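PDB 3PU5: extracellular solute-binding protein from Bordetella parapertussis, which probably binds a small solute, perhaps a polyamine, outside the cytoplasmic membrane and delivers it to a transporter, as do other periplasmic binding proteins of its family. Local coordinates for residues 24-29 and 37-42; 10-15 and 19-24; 60-65 and 253-258; 104-109 and 261-266; 80-83 and 89-92. All coordinates share one frame; numbering follows the deposited sequence.

Contact 1: 24-29 and 37-42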
# COMPACT_ATOMS: atom_id res chain seq x y z
N HIS A 24 -12.34 8.96 -10.97
CA HIS A 24 -12.58 7.56 -11.35
C HIS A 24 -13.54 6.79 -10.46
O HIS A 24 -13.99 5.70 -10.82
CB HIS A 24 -11.24 6.83 -11.50
CG HIS A 24 -10.35 7.44 -12.54
ND1 HIS A 24 -10.67 7.42 -13.88
CD2 HIS A 24 -9.18 8.11 -12.43
CE1 HIS A 24 -9.72 8.04 -14.56
NE2 HIS A 24 -8.81 8.47 -13.70
N MSE A 25 -13.85 7.36 -9.29
CA MSE A 25 -14.78 6.71 -8.38
C MSE A 25 -15.99 7.58 -8.05
O MSE A 25 -17.13 7.18 -8.29
CB MSE A 25 -14.06 6.28 -7.11
CG MSE A 25 -12.91 5.30 -7.37
SE MSE A 25 -11.99 4.73 -5.75
CE MSE A 25 -11.14 3.11 -6.47
N ALA A 26 -15.75 8.78 -7.52
CA ALA A 26 -16.82 9.67 -7.08
C ALA A 26 -17.70 10.16 -8.24
O ALA A 26 -18.92 10.03 -8.19
CB ALA A 26 -16.27 10.84 -6.30
N GLU A 27 -17.08 10.71 -9.28
CA GLU A 27 -17.85 11.25 -10.41
C GLU A 27 -18.67 10.21 -11.17
O GLU A 27 -19.87 10.40 -11.38
CB GLU A 27 -16.95 12.07 -11.35
CG GLU A 27 -16.59 13.46 -10.79
CD GLU A 27 -15.46 14.14 -11.57
OE1 GLU A 27 -15.03 13.61 -12.61
OE2 GLU A 27 -15.00 15.22 -11.14
N PRO A 28 -18.05 9.09 -11.59
CA PRO A 28 -18.82 8.03 -12.26
C PRO A 28 -19.97 7.50 -11.41
O PRO A 28 -21.06 7.24 -11.93
CB PRO A 28 -17.78 6.92 -12.48
CG PRO A 28 -16.48 7.66 -12.56
CD PRO A 28 -16.61 8.78 -11.57
N PHE A 29 -19.74 7.35 -10.11
CA PHE A 29 -20.79 6.88 -9.21
C PHE A 29 -21.96 7.85 -9.15
O PHE A 29 -23.12 7.43 -9.19
CB PHE A 29 -20.23 6.67 -7.80
CG PHE A 29 -21.27 6.25 -6.81
CD1 PHE A 29 -21.78 4.96 -6.83
CD2 PHE A 29 -21.75 7.14 -5.85
CE1 PHE A 29 -22.75 4.57 -5.91
CE2 PHE A 29 -22.70 6.76 -4.94
CZ PHE A 29 -23.20 5.47 -4.96
N VAL A 37 -21.36 12.93 -4.22
CA VAL A 37 -20.25 12.53 -3.37
C VAL A 37 -19.32 13.71 -3.11
O VAL A 37 -18.83 14.34 -4.05
CB VAL A 37 -19.41 11.37 -3.97
CG1 VAL A 37 -18.28 10.98 -3.00
CG2 VAL A 37 -20.30 10.17 -4.27
N THR A 38 -19.09 14.00 -1.84
CA THR A 38 -18.08 14.99 -1.46
C THR A 38 -16.87 14.28 -0.88
O THR A 38 -16.99 13.53 0.09
CB THR A 38 -18.62 16.00 -0.41
OG1 THR A 38 -19.64 16.80 -1.01
CG2 THR A 38 -17.50 16.90 0.11
N LEU A 39 -15.70 14.50 -1.47
CA LEU A 39 -14.46 13.97 -0.94
C LEU A 39 -13.88 14.99 0.03
O LEU A 39 -13.66 16.15 -0.34
CB LEU A 39 -13.47 13.70 -2.06
CG LEU A 39 -13.90 12.65 -3.09
CD1 LEU A 39 -12.94 12.62 -4.27
CD2 LEU A 39 -13.99 11.28 -2.44
N VAL A 40 -13.63 14.56 1.27
CA VAL A 40 -13.13 15.44 2.31
C VAL A 40 -11.63 15.23 2.55
O VAL A 40 -11.23 14.23 3.15
CB VAL A 40 -13.88 15.19 3.63
CG1 VAL A 40 -13.48 16.23 4.67
CG2 VAL A 40 -15.39 15.21 3.40
N PRO A 41 -10.79 16.17 2.08
CA PRO A 41 -9.33 16.04 2.27
C PRO A 41 -8.91 16.08 3.74
O PRO A 41 -9.51 16.79 4.54
CB PRO A 41 -8.76 17.26 1.53
CG PRO A 41 -9.86 17.75 0.66
CD PRO A 41 -11.14 17.39 1.34
N GLY A 42 -7.86 15.34 4.09
CA GLY A 42 -7.37 15.32 5.45
C GLY A 42 -6.32 14.25 5.67
O GLY A 42 -6.11 13.39 4.81

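Contact 2: 10-15 and 19-24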
# COMPACT_ATOMS: atom_id res chain seq x y z
N VAL A 10 -17.16 11.23 1.88
CA VAL A 10 -16.15 10.17 1.84
C VAL A 10 -14.79 10.80 2.07
O VAL A 10 -14.38 11.73 1.35
CB VAL A 10 -16.13 9.44 0.46
CG1 VAL A 10 -15.08 8.30 0.45
CG2 VAL A 10 -17.52 8.89 0.12
N THR A 11 -14.07 10.30 3.07
CA THR A 11 -12.76 10.87 3.38
C THR A 11 -11.79 10.57 2.25
O THR A 11 -11.94 9.59 1.52
CB THR A 11 -12.18 10.34 4.69
OG1 THR A 11 -11.83 8.96 4.54
CG2 THR A 11 -13.19 10.49 5.82
N SER A 12 -10.79 11.43 2.13
CA SER A 12 -9.69 11.20 1.22
C SER A 12 -8.48 11.99 1.71
O SER A 12 -8.54 12.68 2.74
CB SER A 12 -10.07 11.58 -0.21
OG SER A 12 -9.20 10.96 -1.13
N SER A 13 -7.37 11.90 0.97
CA SER A 13 -6.13 12.51 1.42
C SER A 13 -5.92 13.87 0.77
O SER A 13 -6.29 14.91 1.32
CB SER A 13 -4.94 11.59 1.12
OG SER A 13 -4.99 11.10 -0.21
N GLY A 14 -5.33 13.87 -0.42
CA GLY A 14 -5.12 15.09 -1.16
C GLY A 14 -4.33 14.82 -2.42
O GLY A 14 -4.05 13.67 -2.76
N GLY A 15 -3.99 15.89 -3.13
CA GLY A 15 -3.19 15.76 -4.33
C GLY A 15 -3.77 14.81 -5.37
O GLY A 15 -4.97 14.70 -5.53
N GLU A 19 -7.64 13.53 -6.46
CA GLU A 19 -8.13 13.94 -7.77
C GLU A 19 -8.58 12.71 -8.54
O GLU A 19 -9.58 12.74 -9.28
CB GLU A 19 -7.04 14.66 -8.55
CG GLU A 19 -6.55 15.94 -7.89
CD GLU A 19 -5.34 16.53 -8.59
OE1 GLU A 19 -4.81 15.88 -9.53
OE2 GLU A 19 -4.91 17.64 -8.20
N ASN A 20 -7.83 11.63 -8.38
CA ASN A 20 -8.16 10.42 -9.12
C ASN A 20 -9.30 9.62 -8.52
O ASN A 20 -10.06 9.01 -9.26
CB ASN A 20 -6.91 9.57 -9.37
CG ASN A 20 -6.09 10.12 -10.52
OD1 ASN A 20 -6.42 9.89 -11.68
ND2 ASN A 20 -5.04 10.88 -10.21
N VAL A 21 -9.45 9.66 -7.20
CA VAL A 21 -10.64 9.12 -6.57
C VAL A 21 -11.88 9.86 -7.07
O VAL A 21 -12.89 9.24 -7.37
CB VAL A 21 -10.59 9.23 -5.03
CG1 VAL A 21 -11.96 8.86 -4.45
CG2 VAL A 21 -9.50 8.32 -4.46
N ARG A 22 -11.79 11.18 -7.17
CA ARG A 22 -12.90 11.99 -7.66
C ARG A 22 -13.23 11.63 -9.10
O ARG A 22 -14.38 11.36 -9.45
CB ARG A 22 -12.58 13.49 -7.56
CG ARG A 22 -13.75 14.38 -7.99
CD ARG A 22 -13.42 15.87 -7.96
NE ARG A 22 -13.21 16.37 -6.60
CZ ARG A 22 -12.08 16.91 -6.16
NH1 ARG A 22 -11.04 17.04 -6.98
NH2 ARG A 22 -11.98 17.34 -4.91
N LYS A 23 -12.20 11.62 -9.94
CA LYS A 23 -12.37 11.36 -11.37
C LYS A 23 -12.87 9.95 -11.68
O LYS A 23 -13.73 9.75 -12.56
CB LYS A 23 -11.03 11.60 -12.07
CG LYS A 23 -11.07 11.51 -13.58
CD LYS A 23 -9.69 11.78 -14.16
CE LYS A 23 -9.72 11.91 -15.68
NZ LYS A 23 -8.33 12.06 -16.23
N HIS A 24 -12.34 8.96 -10.97
CA HIS A 24 -12.58 7.56 -11.35
C HIS A 24 -13.54 6.79 -10.46
O HIS A 24 -13.99 5.70 -10.82
CB HIS A 24 -11.24 6.83 -11.50
CG HIS A 24 -10.35 7.44 -12.54
ND1 HIS A 24 -10.67 7.42 -13.88
CD2 HIS A 24 -9.18 8.11 -12.43
CE1 HIS A 24 -9.72 8.04 -14.56
NE2 HIS A 24 -8.81 8.47 -13.70

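Contact 3: 60-65 and 253-258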
# COMPACT_ATOMS: atom_id res chain seq x y z
N TYR A 60 -18.98 11.89 8.39
CA TYR A 60 -18.62 11.12 7.20
C TYR A 60 -19.39 9.81 7.11
O TYR A 60 -19.69 9.17 8.12
CB TYR A 60 -17.11 10.86 7.15
CG TYR A 60 -16.27 12.09 7.42
CD1 TYR A 60 -16.64 13.34 6.92
CD2 TYR A 60 -15.12 12.01 8.19
CE1 TYR A 60 -15.88 14.47 7.18
CE2 TYR A 60 -14.35 13.14 8.45
CZ TYR A 60 -14.74 14.37 7.94
OH TYR A 60 -13.98 15.50 8.20
N ASP A 61 -19.67 9.40 5.88
CA ASP A 61 -20.39 8.15 5.61
C ASP A 61 -19.45 7.00 5.22
O ASP A 61 -19.74 5.83 5.48
CB ASP A 61 -21.40 8.39 4.49
CG ASP A 61 -22.32 9.54 4.79
OD1 ASP A 61 -22.19 10.61 4.15
OD2 ASP A 61 -23.15 9.39 5.71
N VAL A 62 -18.33 7.35 4.59
CA VAL A 62 -17.36 6.35 4.16
C VAL A 62 -15.98 6.73 4.68
O VAL A 62 -15.49 7.83 4.44
CB VAL A 62 -17.32 6.18 2.63
CG1 VAL A 62 -16.18 5.23 2.21
CG2 VAL A 62 -18.66 5.65 2.12
N ALA A 63 -15.39 5.81 5.44
CA ALA A 63 -14.05 6.00 5.96
C ALA A 63 -13.09 5.42 4.96
O ALA A 63 -13.14 4.23 4.67
CB ALA A 63 -13.90 5.31 7.31
N ALA A 64 -12.22 6.27 4.42
CA ALA A 64 -11.27 5.81 3.42
C ALA A 64 -9.92 6.44 3.69
O ALA A 64 -9.69 7.61 3.35
CB ALA A 64 -11.77 6.16 2.01
N PHE A 65 -9.03 5.69 4.33
CA PHE A 65 -7.69 6.17 4.65
C PHE A 65 -6.76 5.06 5.14
O PHE A 65 -7.11 3.89 5.10
CB PHE A 65 -7.73 7.35 5.64
CG PHE A 65 -8.53 7.07 6.89
CD1 PHE A 65 -7.99 6.32 7.92
CD2 PHE A 65 -9.81 7.59 7.03
CE1 PHE A 65 -8.74 6.06 9.08
CE2 PHE A 65 -10.56 7.34 8.18
CZ PHE A 65 -10.02 6.58 9.21
N ASP A 253 -26.68 2.72 3.67
CA ASP A 253 -27.05 2.09 2.41
C ASP A 253 -26.42 2.78 1.20
O ASP A 253 -25.96 2.13 0.27
CB ASP A 253 -28.57 1.98 2.27
CG ASP A 253 -29.16 0.93 3.19
OD1 ASP A 253 -28.46 -0.07 3.47
OD2 ASP A 253 -30.31 1.10 3.65
N LEU A 254 -26.39 4.11 1.22
CA LEU A 254 -25.69 4.84 0.16
C LEU A 254 -24.18 4.57 0.22
O LEU A 254 -23.53 4.40 -0.81
CB LEU A 254 -25.97 6.34 0.27
CG LEU A 254 -27.44 6.73 0.27
CD1 LEU A 254 -27.60 8.24 0.12
CD2 LEU A 254 -28.17 6.01 -0.85
N ALA A 255 -23.63 4.53 1.43
CA ALA A 255 -22.21 4.25 1.64
C ALA A 255 -21.83 2.86 1.11
O ALA A 255 -20.81 2.71 0.43
CB ALA A 255 -21.87 4.37 3.12
N LYS A 256 -22.66 1.85 1.41
CA LYS A 256 -22.43 0.50 0.90
C LYS A 256 -22.51 0.50 -0.63
O LYS A 256 -21.77 -0.24 -1.30
CB LYS A 256 -23.44 -0.49 1.48
CG LYS A 256 -23.23 -0.80 2.97
CD LYS A 256 -24.38 -1.65 3.53
CE LYS A 256 -24.22 -1.92 5.00
NZ LYS A 256 -25.41 -2.64 5.55
N ALA A 257 -23.40 1.31 -1.17
CA ALA A 257 -23.55 1.43 -2.61
C ALA A 257 -22.31 2.05 -3.23
O ALA A 257 -21.82 1.58 -4.26
CB ALA A 257 -24.79 2.24 -2.95
N PHE A 258 -21.79 3.11 -2.61
CA PHE A 258 -20.54 3.68 -3.09
C PHE A 258 -19.39 2.66 -2.99
O PHE A 258 -18.61 2.49 -3.94
CB PHE A 258 -20.16 4.96 -2.33
CG PHE A 258 -18.83 5.51 -2.74
CD1 PHE A 258 -18.69 6.22 -3.92
CD2 PHE A 258 -17.69 5.25 -1.98
CE1 PHE A 258 -17.44 6.70 -4.33
CE2 PHE A 258 -16.44 5.73 -2.38
CZ PHE A 258 -16.31 6.45 -3.55

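Contact 4: 104-109 and 261-266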
# COMPACT_ATOMS: atom_id res chain seq x y z
N CYS A 104 -15.49 -5.63 8.36
CA CYS A 104 -15.97 -4.25 8.30
C CYS A 104 -15.15 -3.39 7.35
O CYS A 104 -15.20 -2.15 7.44
CB CYS A 104 -15.96 -3.60 9.69
SG CYS A 104 -16.97 -4.43 10.94
N GLY A 105 -14.38 -4.01 6.46
CA GLY A 105 -13.53 -3.23 5.57
C GLY A 105 -12.76 -3.99 4.51
O GLY A 105 -12.69 -5.22 4.51
N SER A 106 -12.15 -3.23 3.59
CA SER A 106 -11.28 -3.81 2.57
C SER A 106 -10.29 -2.78 2.05
O SER A 106 -10.63 -1.61 1.89
CB SER A 106 -12.12 -4.33 1.41
OG SER A 106 -11.28 -4.87 0.41
N LEU A 107 -9.06 -3.21 1.78
CA LEU A 107 -8.16 -2.37 1.00
C LEU A 107 -8.87 -2.06 -0.32
O LEU A 107 -9.65 -2.88 -0.81
CB LEU A 107 -6.83 -3.08 0.73
CG LEU A 107 -5.69 -2.87 1.73
CD1 LEU A 107 -5.97 -3.61 3.02
CD2 LEU A 107 -4.34 -3.30 1.14
N TYR A 108 -8.64 -0.87 -0.88
CA TYR A 108 -9.27 -0.53 -2.16
C TYR A 108 -8.27 -0.22 -3.28
O TYR A 108 -8.67 0.15 -4.38
CB TYR A 108 -10.34 0.56 -2.02
CG TYR A 108 -9.90 1.96 -1.59
CD1 TYR A 108 -9.71 2.97 -2.54
CD2 TYR A 108 -9.78 2.30 -0.24
CE1 TYR A 108 -9.37 4.27 -2.15
CE2 TYR A 108 -9.44 3.59 0.15
CZ TYR A 108 -9.23 4.57 -0.80
OH TYR A 108 -8.90 5.84 -0.40
N ASP A 109 -6.99 -0.35 -2.96
CA ASP A 109 -5.94 -0.50 -3.97
C ASP A 109 -4.72 -1.07 -3.25
O ASP A 109 -4.69 -1.13 -2.03
CB ASP A 109 -5.63 0.84 -4.69
CG ASP A 109 -4.88 1.84 -3.82
OD1 ASP A 109 -3.73 1.54 -3.41
OD2 ASP A 109 -5.41 2.94 -3.55
N TYR A 261 -19.49 0.16 -5.69
CA TYR A 261 -19.01 0.69 -6.96
C TYR A 261 -17.48 0.82 -6.96
O TYR A 261 -16.82 0.42 -7.91
CB TYR A 261 -19.67 2.03 -7.32
CG TYR A 261 -19.19 2.53 -8.67
CD1 TYR A 261 -18.23 3.52 -8.75
CD2 TYR A 261 -19.65 1.95 -9.85
CE1 TYR A 261 -17.76 3.96 -9.98
CE2 TYR A 261 -19.19 2.38 -11.08
CZ TYR A 261 -18.25 3.38 -11.14
OH TYR A 261 -17.77 3.81 -12.35
N ALA A 262 -16.92 1.34 -5.87
CA ALA A 262 -15.49 1.63 -5.79
C ALA A 262 -14.66 0.36 -5.91
O ALA A 262 -13.53 0.37 -6.41
CB ALA A 262 -15.15 2.38 -4.49
N LEU A 263 -15.22 -0.74 -5.41
CA LEU A 263 -14.53 -2.02 -5.41
C LEU A 263 -14.89 -2.83 -6.64
O LEU A 263 -14.38 -3.94 -6.83
CB LEU A 263 -14.87 -2.80 -4.13
CG LEU A 263 -14.36 -2.20 -2.81
CD1 LEU A 263 -14.83 -3.00 -1.59
CD2 LEU A 263 -12.85 -2.09 -2.84
N GLY A 264 -15.78 -2.28 -7.46
CA GLY A 264 -16.24 -2.96 -8.66
C GLY A 264 -15.21 -2.89 -9.77
O GLY A 264 -14.26 -2.10 -9.71
N GLU A 265 -15.41 -3.72 -10.80
CA GLU A 265 -14.41 -3.88 -11.85
C GLU A 265 -14.13 -2.59 -12.65
O GLU A 265 -12.99 -2.29 -12.98
CB GLU A 265 -14.82 -5.02 -12.80
CG GLU A 265 -13.82 -5.29 -13.91
CD GLU A 265 -14.28 -6.36 -14.90
OE1 GLU A 265 -15.28 -7.07 -14.62
OE2 GLU A 265 -13.62 -6.50 -15.96
N GLU A 266 -15.18 -1.83 -12.94
CA GLU A 266 -15.03 -0.64 -13.76
C GLU A 266 -14.21 0.45 -13.05
O GLU A 266 -13.26 1.00 -13.61
CB GLU A 266 -16.41 -0.12 -14.17
CG GLU A 266 -16.44 1.29 -14.74
CD GLU A 266 -17.86 1.71 -15.13
OE1 GLU A 266 -18.38 1.20 -16.14
OE2 GLU A 266 -18.47 2.54 -14.41

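Contact 5: 80-83 and 89-92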
# COMPACT_ATOMS: atom_id res chain seq x y z
N ALA A 80 -19.35 -0.21 10.10
CA ALA A 80 -20.45 -1.15 9.95
C ALA A 80 -19.99 -2.45 9.29
O ALA A 80 -19.07 -2.45 8.48
CB ALA A 80 -21.60 -0.52 9.16
N GLN A 81 -20.64 -3.55 9.64
CA GLN A 81 -20.37 -4.83 9.00
C GLN A 81 -20.75 -4.79 7.52
O GLN A 81 -21.76 -4.20 7.14
CB GLN A 81 -21.11 -5.97 9.71
CG GLN A 81 -22.64 -5.82 9.68
CD GLN A 81 -23.36 -6.86 10.54
OE1 GLN A 81 -23.45 -8.04 10.18
NE2 GLN A 81 -23.90 -6.41 11.67
N VAL A 82 -19.91 -5.38 6.68
CA VAL A 82 -20.21 -5.49 5.26
C VAL A 82 -19.84 -6.88 4.77
O VAL A 82 -18.90 -7.50 5.27
CB VAL A 82 -19.45 -4.43 4.41
CG1 VAL A 82 -20.00 -3.03 4.67
CG2 VAL A 82 -17.95 -4.49 4.67
N ASP A 83 -20.57 -7.37 3.77
CA ASP A 83 -20.26 -8.65 3.16
C ASP A 83 -20.80 -8.71 1.73
O ASP A 83 -21.32 -7.73 1.20
CB ASP A 83 -20.81 -9.82 4.00
CG ASP A 83 -22.31 -9.76 4.18
OD1 ASP A 83 -23.02 -9.30 3.26
OD2 ASP A 83 -22.80 -10.20 5.24
N SER A 89 -19.48 -6.60 -4.67
CA SER A 89 -18.09 -6.56 -5.14
C SER A 89 -17.12 -7.32 -4.23
O SER A 89 -16.09 -7.81 -4.69
CB SER A 89 -17.61 -5.12 -5.34
OG SER A 89 -18.23 -4.53 -6.46
N LEU A 90 -17.44 -7.40 -2.94
CA LEU A 90 -16.55 -8.09 -2.00
C LEU A 90 -16.32 -9.55 -2.40
O LEU A 90 -15.31 -10.15 -2.02
CB LEU A 90 -17.09 -8.00 -0.57
CG LEU A 90 -16.99 -6.64 0.11
CD1 LEU A 90 -17.66 -6.65 1.49
CD2 LEU A 90 -15.52 -6.20 0.23
N ALA A 91 -17.24 -10.11 -3.18
CA ALA A 91 -17.09 -11.49 -3.64
C ALA A 91 -15.90 -11.63 -4.58
O ALA A 91 -15.33 -12.71 -4.72
CB ALA A 91 -18.37 -11.99 -4.30
N ASP A 92 -15.52 -10.52 -5.23
CA ASP A 92 -14.41 -10.54 -6.18
C ASP A 92 -13.09 -10.03 -5.61
O ASP A 92 -12.11 -9.88 -6.33
CB ASP A 92 -14.79 -9.73 -7.42
CG ASP A 92 -16.02 -10.29 -8.09
OD1 ASP A 92 -16.09 -11.52 -8.26
OD2 ASP A 92 -16.93 -9.50 -8.42

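Contact 1: 24-29 and 37-42
A26 packs on V37 and L39, and F29 on V37, across residues 24-29 of helix 15-33 and residues 37-42 of the strand following it. Together with strand 7-12 these elements form a beta-alpha-beta crossover, the opening unit of a periplasmic binding-protein lobe. Residues 24-29 run nearly antiparallel to 37-41 (160°), their local axes 8.6 Å apart, as expected when a crossover helix returns the chain to a parallel neighbour. M25 carries its selenomethionine side chain elsewhere, to A262 and F271 on other helices, but its carbonyl receives the amide of F29 at 3.2 Å from N to O. A26 follows with its CB directed toward the strand. This CB sits 3.9 Å from both CB and CG1 of V37, and the tip of L39 closes in from the next inward-facing position, CD1 to A26 CB being 4.3 Å. The small side chain is consistent with the close approach. At P28 the imide nitrogen has no proton to give to the preceding turn, and the helix kinks. One residue on, F29 swings CG anti to its backbone N (chi1 177°), which carries the ring alongside V37, near the start of the strand, the two side chains crossing at about a right angle; farther out, the ring makes an edge-to-face pair with F258. The two branches of V37 divide the work: CG1 serves A26, while CG2, anti to the V37 carbonyl carbon, approaches the F29 ring near its plane, at the edge, 3.7 Å from CD2.

Contact 2: 10-15 and 19-24
E19 folds over the carbonyl of G15 in the first turn of helix 15-33, where strand 7-12 hands over to the helix in the first beta-alpha step of a beta-alpha-beta unit. The backbone bond comes first: E19 N donates to G15 O over 3.1 Å. It is nearly straight, 162° at the hydrogen, with the donor in the carbonyl plane. The E19 side chain then stays beside the same oxygen. Its CB is 3.7 Å from G15 O, and CG comes closest, 3.1 Å from G15 O, because chi1 of -62° sets CG next to the backbone N that holds that carbonyl. CD lies 3.6 Å from G15 O, and from there the extended chain carries the carboxylate past the carbonyl, OE2 still 4.0 Å from G15 O. The carboxylate thus ends at the exposed N-terminal turn, where the helix dipole would probably favour its negative charge. G15 itself has a positive phi of 54°, a conformation that suits glycine. Two residues on from E19, on the buried side, V21 points toward S12 and also touches L39 and F271, so it packs between the strands and helix 265-275. T11 faces a different part of the sheet, its OG1 accepting the amide of A64 from strand 62-65. Between strand and helix, the closing touch is light and joins a hydroxyl to a methyl: V21 CG2 lies 4.3 Å from S12 OG.

Contact 3: 60-65 and 253-258
V62 and A255 bring their backbones to 5.9 Å, CA to CA, where the start of strand 62-65 packs against helix 252-262. The strand is an inner member of the lobe's sheet, bonded through V62 to Y9 and T11 on one neighbour and through A63 to A245 on the other. With strand 36-41 outside 7-12, and 238-246 running antiparallel, this matches the strand order familiar from type II periplasmic binding proteins. The helix segment is regular, with F258 N bonded to L254 O at 2.8 Å, and it lies nearly 190 residues later, counted between the nearest ends, so the contact ties distant parts of the chain into one lobe. V62, A255 and F258 make the apolar packing. V62 has CG1 anti to its backbone N (chi1 174°), which turns CG2 against the helix, 3.8 Å from the CA of A255. F258, one turn on, approaches the same branch more loosely and at a slant, its CD2 4.2 Å from V62 CG2. A255 also meets the chain just before the strand, its CB 3.5 Å from the carbonyl O of D61. The carboxylate of D61 is gripped elsewhere: OD1 takes the amide of Y9 and OD2 that of K251, so one side chain links strand 7-12 to the residue just before the helix. OD2 also bonds a glycerol, probably from the crystallisation liquor. Between the two methyl groups at the middle of the contact, A255 CB and V62 CG2, the separation is 3.6 Å.

Contact 4: 104-109 and 261-266
The ring of Y108 turns away from L263, and it is the Y108 CB that makes the touch, 3.7 Å from L263 CD2. A chi1 of 66° sets CG between the backbone N and the carbonyl carbon, and this sends the ring toward F17, P242 and M244 on the neighbouring helix and strand. The other aromatic ring, that of Y261, is engaged at its edge: in the ring plane, the Y261 hydroxyl donates across a short 2.5 Å to E266 OE2, which accepts through its anti lone pair. This bond spans the break between helices 252-262 and 265-275, with G264 at the N-cap of the second. L263 sits in the same break and reaches out with an extended side chain. Its CD2 also lies 3.9 Å from the carbonyl O of L107, while CD1 meets S106 CB more distantly, at 4.3 Å. The short strand 106-107 pairs antiparallel with 238-246 in the sheet of this alpha/beta lobe, and the helix break packs over it. S106 OG spends its proton locally, on L107 O at 2.8 Å, the donor oxygen lying 21° out of the carbonyl plane. That carbonyl therefore meets a hydroxyl and a leucine methyl together. From helix 265-275, the side-chain amide of Q268 bonds both Y108 O and A262 O through its NE2, a polar clasp between the two segments beside the leucine.

Contact 5: 80-83 and 89-92
L90 lays its CD1 methyl over the backbone of D83, 3.7 Å from D83 CA and 3.8 Å from D83 C. The same methyl reaches V82, with CD1 3.9 Å from V82 CG2 and 4.1 Å from V82 CB, so a single branch of the leucine spans two residues. The V82 and L90 side chains cross at about a right angle. L90 stretches across by keeping CG anti to its own carbonyl carbon (chi1 -72°) and the next bond extended, chi2 175°. V82, with chi1 near -70°, offers CG2, the branch lying between its backbone N and carbonyl carbon. Both segments belong to the long connection between helix 67-75 and strand 106-107, which here folds against the flank of this lobe of the putative binding protein. Residues 89-92 form a 3-10 turn, D92 N donating to S89 O at 2.8 Å; residues 80-83 are extended without regular structure and bonded to strand 238-246 through the backbone of A80. V82 also rests on V246, so it lies between that strand and the 3-10 segment. D83 points its own side chain away from the leucine: OD1 accepts the amide of K85, and the D83 amide donates to the hydroxyl of S86, both bonds tying D83 to the residues just after it. On the far segment S89 OG bonds the carbonyl of N260, joining the 3-10 turn to helix 252-262, while L90 O accepts a bond from K98 NZ.

Overall arrangement
Contacts 1 and 2 share helix 15-33 and the paired strands 7-12 and 36-41, one at the buried middle of the crossover and the other at its partly exposed start. Chemistry follows place: contact 1 is wholly apolar, whereas contact 2 rests on a backbone hydrogen bond. Contacts 3 and 4 both use helix 252-262, bringing late sequence onto early strands, and are buried. F29 and Y261 knit contact 1 to these two. Contact 5 is a short-range loop packing about 10 Å, nearest atoms, from contact 1, yet it meets contact 4 directly, L90 CD2 lying 3.7 Å from L263 CD1. There V82 and L90 are buried and D83 partly exposed. All five belong to one lobe.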